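Local coordinates for prephenate dehydrogenase (Aquifex aeolicus, PDB 2G5C), which probably catalyses the NAD-dependent oxidative decarboxylation of prephenate to 4-hydroxyphenylpyruvate, a step in the biosynthesis of tyrosine, at residues V4-V9 with M67-V72; I78-S83 with E107-K112; E88-T93 with G111-G116. All coordinates share one frame; numbering follows the deposited sequence.

Contact 1. Residues V4-V9 with M67-V72; sequences VLIVGV and MLSSPV. With NAD (nicotinamide-adenine-dinucleotide), chain E.
Val7 and Leu68 run alongside each other in the same direction from paired positions on two adjacent parallel strands. Val7 can be followed outward atom by atom. Its CB rests on Leu68 CD2 at 3.9 Å. CG1, set anti to the backbone N (chi1 167°), reaches forward to Ser70 OG at 3.9 Å while still touching the same leucine methyl, and CG2, on the N side, meets that methyl as well. Leu68 CD2 is therefore a single bump against which the whole valine fork leans. On the opposite face Ile6 CD1 packs more loosely on CB of the selenomethionine Met67. The backbone fixes this register: Met67 N bonds to Leu5 O at 3.0 Å, nearly straight at hydrogen (172°), Val7 N bonds to Met67 O from above the carbonyl plane, and Ser69 N closes the ladder on Val7 O at a short 2.6 Å. Strands 3-7 and 65-68 are neighbours in the Rossmann-type nucleotide-binding sheet, and both segments leave it here for the NAD site. Gly8, consistent with the first glycine of a GxGxxG motif, has positive phi; a CB would run into Ser70 N and jam against the preceding carbonyl, so the turn beneath the cofactor needs a residue without one. Its CA lies 3.7 Å from N3A of the NAD adenine, whose ring also meets Ser70 CB. Beyond the strand, Ser70 O accepts a bond from hydroxyl O3D of the nicotinamide ribose at 2.5 Å, while Ser70 OG is hydrogen-bonded to Thr74 OG1 in helix 72-85. Pro71 CD comes within 3.4 Å of NAD C8A, adding an apolar touch to the adenine. On the glycine side, Val9 N bonds to Asp33 OD2, and the other carboxylate oxygen of Asp33 binds NAD.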
# COMPACT_ATOMS: atom_id res chain seq x y z
N VAL A 4 32.63 5.25 -20.37
CA VAL A 4 31.55 5.42 -19.40
C VAL A 4 32.01 5.10 -17.99
O VAL A 4 32.61 4.05 -17.74
CB VAL A 4 30.36 4.50 -19.74
CG1 VAL A 4 29.28 4.63 -18.66
CG2 VAL A 4 29.80 4.86 -21.11
N LEU A 5 31.73 6.01 -17.06
CA LEU A 5 32.10 5.80 -15.66
C LEU A 5 30.87 5.68 -14.78
O LEU A 5 30.06 6.60 -14.70
CB LEU A 5 32.96 6.96 -15.14
CG LEU A 5 33.27 6.84 -13.65
CD1 LEU A 5 34.16 5.63 -13.40
CD2 LEU A 5 33.95 8.11 -13.15
N ILE A 6 30.74 4.54 -14.12
CA ILE A 6 29.62 4.31 -13.21
C ILE A 6 30.13 4.64 -11.81
O ILE A 6 31.02 3.97 -11.30
CB ILE A 6 29.18 2.82 -13.21
CG1 ILE A 6 28.69 2.41 -14.60
CG2 ILE A 6 28.11 2.61 -12.14
CD1 ILE A 6 27.46 3.14 -15.09
N VAL A 7 29.58 5.69 -11.21
CA VAL A 7 29.97 6.07 -9.85
C VAL A 7 28.94 5.46 -8.91
O VAL A 7 27.77 5.87 -8.92
CB VAL A 7 30.01 7.60 -9.66
CG1 VAL A 7 30.12 7.93 -8.18
CG2 VAL A 7 31.22 8.19 -10.41
N GLY A 8 29.37 4.50 -8.11
CA GLY A 8 28.46 3.81 -7.22
C GLY A 8 27.96 2.60 -7.99
O GLY A 8 26.94 2.67 -8.68
N VAL A 9 28.69 1.50 -7.89
CA VAL A 9 28.33 0.28 -8.61
C VAL A 9 27.42 -0.61 -7.76
O VAL A 9 27.86 -1.61 -7.20
CB VAL A 9 29.59 -0.52 -9.03
CG1 VAL A 9 29.20 -1.63 -9.99
CG2 VAL A 9 30.61 0.40 -9.67
N MSE A 67 27.84 8.63 -14.73
CA MSE A 67 26.51 8.40 -14.16
C MSE A 67 26.61 8.23 -12.65
O MSE A 67 26.99 7.17 -12.16
CB MSE A 67 25.86 7.16 -14.77
CG MSE A 67 24.49 6.80 -14.18
SE MSE A 67 23.11 8.09 -14.60
CE MSE A 67 22.86 7.62 -16.46
N LEU A 68 26.27 9.28 -11.91
CA LEU A 68 26.30 9.24 -10.46
C LEU A 68 25.19 8.31 -9.99
O LEU A 68 23.99 8.59 -10.17
CB LEU A 68 26.11 10.65 -9.89
CG LEU A 68 27.19 11.65 -10.34
CD1 LEU A 68 26.87 13.03 -9.78
CD2 LEU A 68 28.56 11.19 -9.86
N SER A 69 25.59 7.19 -9.39
CA SER A 69 24.65 6.18 -8.93
C SER A 69 24.92 5.77 -7.50
O SER A 69 24.57 4.67 -7.08
CB SER A 69 24.75 4.97 -9.85
OG SER A 69 24.72 5.38 -11.21
N SER A 70 25.55 6.66 -6.74
CA SER A 70 25.85 6.42 -5.34
C SER A 70 24.80 7.19 -4.53
O SER A 70 23.90 7.80 -5.10
CB SER A 70 27.26 6.95 -5.02
OG SER A 70 27.40 8.31 -5.41
N PRO A 71 24.88 7.13 -3.20
CA PRO A 71 23.88 7.86 -2.41
C PRO A 71 23.93 9.37 -2.70
O PRO A 71 25.01 9.94 -2.85
CB PRO A 71 24.27 7.52 -0.97
CG PRO A 71 24.76 6.10 -1.11
CD PRO A 71 25.63 6.19 -2.35
N VAL A 72 22.77 10.00 -2.80
CA VAL A 72 22.73 11.43 -3.08
C VAL A 72 23.61 12.23 -2.13
O VAL A 72 24.17 13.26 -2.50
CB VAL A 72 21.28 11.98 -3.03
CG1 VAL A 72 21.29 13.50 -3.03
CG2 VAL A 72 20.50 11.47 -4.24
PA NAD E . 22.99 0.44 -3.68
O1A NAD E . 22.63 -0.80 -4.39
O2A NAD E . 23.11 0.34 -2.18
O5B NAD E . 24.33 0.97 -4.35
C5B NAD E . 24.94 2.14 -3.88
C4B NAD E . 26.43 2.06 -4.13
O4B NAD E . 26.95 3.25 -3.59
C3B NAD E . 27.12 0.91 -3.36
O3B NAD E . 27.78 -0.01 -4.22
C2B NAD E . 28.05 1.65 -2.39
O2B NAD E . 29.24 0.98 -2.03
C1B NAD E . 28.24 2.93 -3.17
N9A NAD E . 28.77 4.12 -2.48
C8A NAD E . 28.45 4.62 -1.24
N7A NAD E . 29.18 5.73 -1.02
C5A NAD E . 29.96 5.95 -2.11
C6A NAD E . 30.90 6.93 -2.46
N6A NAD E . 31.19 7.92 -1.63
N1A NAD E . 31.55 6.86 -3.69
C2A NAD E . 31.27 5.83 -4.58
N3A NAD E . 30.33 4.85 -4.25
C4A NAD E . 29.70 4.93 -3.03
O3 NAD E . 21.93 1.65 -4.01
PN NAD E . 21.02 1.77 -5.32
O1N NAD E . 21.77 1.23 -6.47
O2N NAD E . 19.71 1.13 -5.03
O5D NAD E . 20.71 3.34 -5.55
C5D NAD E . 21.74 4.26 -5.85
C4D NAD E . 21.21 5.68 -6.15
O4D NAD E . 20.09 5.60 -7.02
C3D NAD E . 20.76 6.56 -4.97
O3D NAD E . 21.38 7.84 -5.11
C2D NAD E . 19.25 6.66 -5.07
O2D NAD E . 18.74 7.91 -4.63
C1D NAD E . 18.99 6.36 -6.55
N1N NAD E . 17.74 5.61 -6.87
C2N NAD E . 17.50 4.41 -6.21
C3N NAD E . 16.33 3.68 -6.49
C7N NAD E . 16.08 2.39 -5.77
O7N NAD E . 14.94 1.70 -6.07
N7N NAD E . 16.91 1.88 -4.88
C4N NAD E . 15.42 4.19 -7.46
C5N NAD E . 15.68 5.41 -8.12
C6N NAD E . 16.85 6.12 -7.82

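Contact 2. Residues I78-S83 with E107-K112; sequences IAKKLS and ENILGK
Ile109 sets its two branches against Lys80, one on the backbone and one on the side chain. CG2 settles on the helix backbone, 3.6 Å from Lys80 CA, and also meets Ala79 CB; CD1, at the end of the other branch, lies 3.6 Å from Lys80 CG, where the two side chains run roughly perpendicular. The lysine chain bends at chi3 and chi4, which brings its NZ back over the isoleucine tip. Ala79 supplies the hollow: its small methyl leaves space that Ile109 CG2 and Leu110 CG fill, each 4.0 Å from Ala79 CB. Leu110 CD2 extends past that methyl to Ala79 O at 3.3 Å, and touches Leu82 CB more distantly. One turn along, Ser83 CB abuts Ile109 O at 3.5 Å, allowing the backbones to approach with Ser83 CA and Leu110 CA 5.5 Å apart. No hydrogen bond crosses; the segments meet by van der Waals packing. Gly111, with positive phi, is the first residue to leave helical angles. Both helices cover one face of the Rossmann sheet: Ile78 reaches back to Val7 and Ser70, whereas Leu110 lies on Val92 of strand 91-94 and Glu107 on Phe114 of strand 114-120.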
# COMPACT_ATOMS: atom_id res chain seq x y z
N ILE A 78 31.77 14.03 -4.21
CA ILE A 78 32.34 13.40 -5.40
C ILE A 78 32.47 14.39 -6.56
O ILE A 78 33.49 14.42 -7.26
CB ILE A 78 31.47 12.19 -5.85
CG1 ILE A 78 31.40 11.15 -4.72
CG2 ILE A 78 32.06 11.55 -7.10
CD1 ILE A 78 30.51 9.96 -5.04
N ALA A 79 31.43 15.20 -6.76
CA ALA A 79 31.43 16.18 -7.85
C ALA A 79 32.62 17.13 -7.75
O ALA A 79 33.27 17.43 -8.75
CB ALA A 79 30.12 16.98 -7.83
N LYS A 80 32.90 17.61 -6.54
CA LYS A 80 34.01 18.53 -6.32
C LYS A 80 35.34 17.91 -6.72
O LYS A 80 36.22 18.59 -7.25
CB LYS A 80 34.05 18.97 -4.85
CG LYS A 80 32.78 19.66 -4.39
CD LYS A 80 32.92 20.22 -2.98
CE LYS A 80 33.72 21.52 -2.97
NZ LYS A 80 32.99 22.61 -3.68
N LYS A 81 35.50 16.62 -6.46
CA LYS A 81 36.74 15.95 -6.83
C LYS A 81 36.78 15.77 -8.34
O LYS A 81 37.80 16.01 -8.98
CB LYS A 81 36.86 14.60 -6.13
CG LYS A 81 36.91 14.70 -4.62
CD LYS A 81 37.70 13.55 -4.03
CE LYS A 81 37.57 13.49 -2.52
NZ LYS A 81 36.17 13.16 -2.10
N LEU A 82 35.64 15.38 -8.91
CA LEU A 82 35.54 15.17 -10.35
C LEU A 82 35.77 16.43 -11.17
O LEU A 82 36.17 16.36 -12.33
CB LEU A 82 34.18 14.57 -10.70
CG LEU A 82 33.94 13.13 -10.23
CD1 LEU A 82 32.53 12.69 -10.62
CD2 LEU A 82 34.98 12.22 -10.86
N SER A 83 35.50 17.59 -10.57
CA SER A 83 35.67 18.86 -11.26
C SER A 83 37.09 19.10 -11.77
O SER A 83 37.28 19.70 -12.83
CB SER A 83 35.24 20.02 -10.36
OG SER A 83 35.94 20.02 -9.13
N GLU A 107 25.54 21.95 -10.59
CA GLU A 107 25.85 22.80 -11.74
C GLU A 107 26.94 23.80 -11.34
O GLU A 107 27.82 24.12 -12.13
CB GLU A 107 24.62 23.59 -12.21
CG GLU A 107 23.47 22.76 -12.74
CD GLU A 107 22.39 23.62 -13.38
OE1 GLU A 107 22.02 24.66 -12.79
OE2 GLU A 107 21.90 23.27 -14.48
N ASN A 108 26.86 24.31 -10.11
CA ASN A 108 27.85 25.28 -9.63
C ASN A 108 29.22 24.65 -9.42
O ASN A 108 30.22 25.36 -9.37
CB ASN A 108 27.39 25.91 -8.31
CG ASN A 108 26.16 26.79 -8.47
OD1 ASN A 108 25.99 27.44 -9.49
ND2 ASN A 108 25.32 26.81 -7.45
N ILE A 109 29.26 23.33 -9.30
CA ILE A 109 30.52 22.62 -9.08
C ILE A 109 31.10 21.99 -10.34
O ILE A 109 32.32 22.01 -10.54
CB ILE A 109 30.35 21.49 -8.03
CG1 ILE A 109 29.99 22.09 -6.67
CG2 ILE A 109 31.63 20.68 -7.92
CD1 ILE A 109 29.71 21.05 -5.60
N LEU A 110 30.25 21.44 -11.19
CA LEU A 110 30.70 20.80 -12.41
C LEU A 110 30.55 21.67 -13.65
O LEU A 110 31.14 21.38 -14.69
CB LEU A 110 29.96 19.48 -12.62
CG LEU A 110 30.18 18.45 -11.52
CD1 LEU A 110 29.26 17.26 -11.76
CD2 LEU A 110 31.64 18.02 -11.51
N GLY A 111 29.75 22.72 -13.54
CA GLY A 111 29.55 23.61 -14.67
C GLY A 111 28.64 23.07 -15.75
O GLY A 111 27.66 22.38 -15.48
N LYS A 112 28.97 23.40 -17.00
CA LYS A 112 28.18 22.98 -18.16
C LYS A 112 28.16 21.47 -18.35
O LYS A 112 27.44 20.96 -19.20
CB LYS A 112 28.74 23.64 -19.42
CG LYS A 112 28.76 25.16 -19.38
CD LYS A 112 27.36 25.76 -19.52
CE LYS A 112 26.78 25.50 -20.90
NZ LYS A 112 25.52 26.28 -21.14

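Contact 3. Residues E88-T93 with G111-G116; sequences EDATVT and GKRFVG
Glu88 lays its carboxylate over one face of the Arg113 guanidinium instead of meeting its edge. OE1 stands 3.9 Å above the plane of the Arg113 guanidinium, over its centre, and the two flat groups are turned 43° apart. OE2 forms a salt bridge to Arg113 NH1 at 3.3 Å, but well out of plane, so charge attracts without an N-H pointing at the oxygen. The N-H groups serve backbone carbonyls instead: NE binds Leu110 O, NH1 binds Ser87 O, and NH2 weakly binds Ser83 O. A leucine in its place would probably leave the Glu88 carboxylate without its opposite charge and the Leu110 and Ser87 carbonyls without these donors. Beyond Arg113 the segments run parallel as the two strands of a beta-alpha-beta crossover through helix 101-110, with Val92 N bonded to Arg113 O at 2.9 Å and Val115 N to Val92 O at 2.8 Å. Val92 and Phe114 side chains stand nearly square, CG1 of the valine 4.1 Å from CD1 of the ring, beneath the crossover helix. On the other face Thr93 OG1, anti to its own N (chi1 -170°), donates to Val115 O at 2.6 Å, the donor tilted 34° from the carbonyl plane.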
# COMPACT_ATOMS: atom_id res chain seq x y z
N GLU A 88 36.83 19.30 -19.35
CA GLU A 88 35.64 20.11 -19.56
C GLU A 88 34.75 19.53 -20.66
O GLU A 88 33.64 20.00 -20.89
CB GLU A 88 36.04 21.54 -19.94
CG GLU A 88 37.01 22.21 -18.97
CD GLU A 88 36.46 22.33 -17.56
OE1 GLU A 88 35.34 22.88 -17.40
OE2 GLU A 88 37.14 21.88 -16.62
N ASP A 89 35.26 18.51 -21.34
CA ASP A 89 34.54 17.86 -22.43
C ASP A 89 33.62 16.73 -21.93
O ASP A 89 32.82 16.18 -22.69
CB ASP A 89 35.57 17.33 -23.44
CG ASP A 89 34.94 16.66 -24.64
OD1 ASP A 89 33.74 16.90 -24.92
OD2 ASP A 89 35.66 15.90 -25.33
N ALA A 90 33.73 16.39 -20.65
CA ALA A 90 32.94 15.31 -20.08
C ALA A 90 31.49 15.69 -19.74
O ALA A 90 31.19 16.86 -19.49
CB ALA A 90 33.63 14.77 -18.82
N THR A 91 30.62 14.69 -19.75
CA THR A 91 29.21 14.87 -19.41
C THR A 91 28.92 14.11 -18.13
O THR A 91 29.29 12.94 -18.01
CB THR A 91 28.28 14.32 -20.51
OG1 THR A 91 28.41 15.12 -21.69
CG2 THR A 91 26.82 14.35 -20.05
N VAL A 92 28.28 14.77 -17.17
CA VAL A 92 27.96 14.14 -15.89
C VAL A 92 26.47 14.23 -15.60
O VAL A 92 25.90 15.32 -15.59
CB VAL A 92 28.72 14.81 -14.72
CG1 VAL A 92 28.34 14.13 -13.40
CG2 VAL A 92 30.22 14.73 -14.95
N THR A 93 25.85 13.08 -15.36
CA THR A 93 24.42 13.04 -15.06
C THR A 93 24.21 12.08 -13.88
O THR A 93 25.14 11.38 -13.48
CB THR A 93 23.61 12.59 -16.32
OG1 THR A 93 22.21 12.78 -16.10
CG2 THR A 93 23.90 11.13 -16.66
N GLY A 111 29.75 22.72 -13.54
CA GLY A 111 29.55 23.61 -14.67
C GLY A 111 28.64 23.07 -15.75
O GLY A 111 27.66 22.38 -15.48
N LYS A 112 28.97 23.40 -17.00
CA LYS A 112 28.18 22.98 -18.16
C LYS A 112 28.16 21.47 -18.35
O LYS A 112 27.44 20.96 -19.20
CB LYS A 112 28.74 23.64 -19.42
CG LYS A 112 28.76 25.16 -19.38
CD LYS A 112 27.36 25.76 -19.52
CE LYS A 112 26.78 25.50 -20.90
NZ LYS A 112 25.52 26.28 -21.14
N ARG A 113 28.94 20.76 -17.55
CA ARG A 113 29.00 19.31 -17.67
C ARG A 113 27.81 18.55 -17.09
O ARG A 113 27.43 17.50 -17.60
CB ARG A 113 30.29 18.78 -17.03
CG ARG A 113 31.54 19.10 -17.84
CD ARG A 113 32.80 18.66 -17.14
NE ARG A 113 33.04 19.41 -15.92
CZ ARG A 113 34.24 19.62 -15.40
NH1 ARG A 113 35.32 19.14 -15.99
NH2 ARG A 113 34.37 20.33 -14.28
N PHE A 114 27.21 19.10 -16.04
CA PHE A 114 26.10 18.42 -15.38
C PHE A 114 24.68 18.54 -15.93
O PHE A 114 24.23 19.62 -16.33
CB PHE A 114 26.05 18.82 -13.90
CG PHE A 114 25.03 18.06 -13.12
CD1 PHE A 114 25.23 16.71 -12.81
CD2 PHE A 114 23.84 18.66 -12.73
CE1 PHE A 114 24.26 15.98 -12.13
CE2 PHE A 114 22.86 17.94 -12.05
CZ PHE A 114 23.07 16.60 -11.75
N VAL A 115 23.99 17.40 -15.92
CA VAL A 115 22.61 17.28 -16.36
C VAL A 115 21.91 16.37 -15.34
O VAL A 115 22.29 15.21 -15.18
CB VAL A 115 22.50 16.62 -17.75
CG1 VAL A 115 21.04 16.52 -18.15
CG2 VAL A 115 23.28 17.44 -18.77
N GLY A 116 20.90 16.92 -14.66
CA GLY A 116 20.17 16.16 -13.66
C GLY A 116 19.18 15.14 -14.20
O GLY A 116 18.47 15.41 -15.17

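All three contacts belong to the Rossmann-type nucleotide-binding part of the chain and lie on the same side of its centre. Contact 1 closes before the other two open, and contacts 2 and 3 overlap at their second segments, sharing Gly111 and Lys112; their centres are only 8 Å apart, against 14 Å from contact 1 to each. Contacts 1 and 3 reach one sheet, because strands 65-68 and 91-94 are neighbours in it, and Leu68 N lies 2.9 Å from Thr93 O, a probable hydrogen bond. Contact 2 packs the helices over that sheet and still reaches the NAD pocket through Ile78, while its helix-helix packing and contact 3 lie farther off.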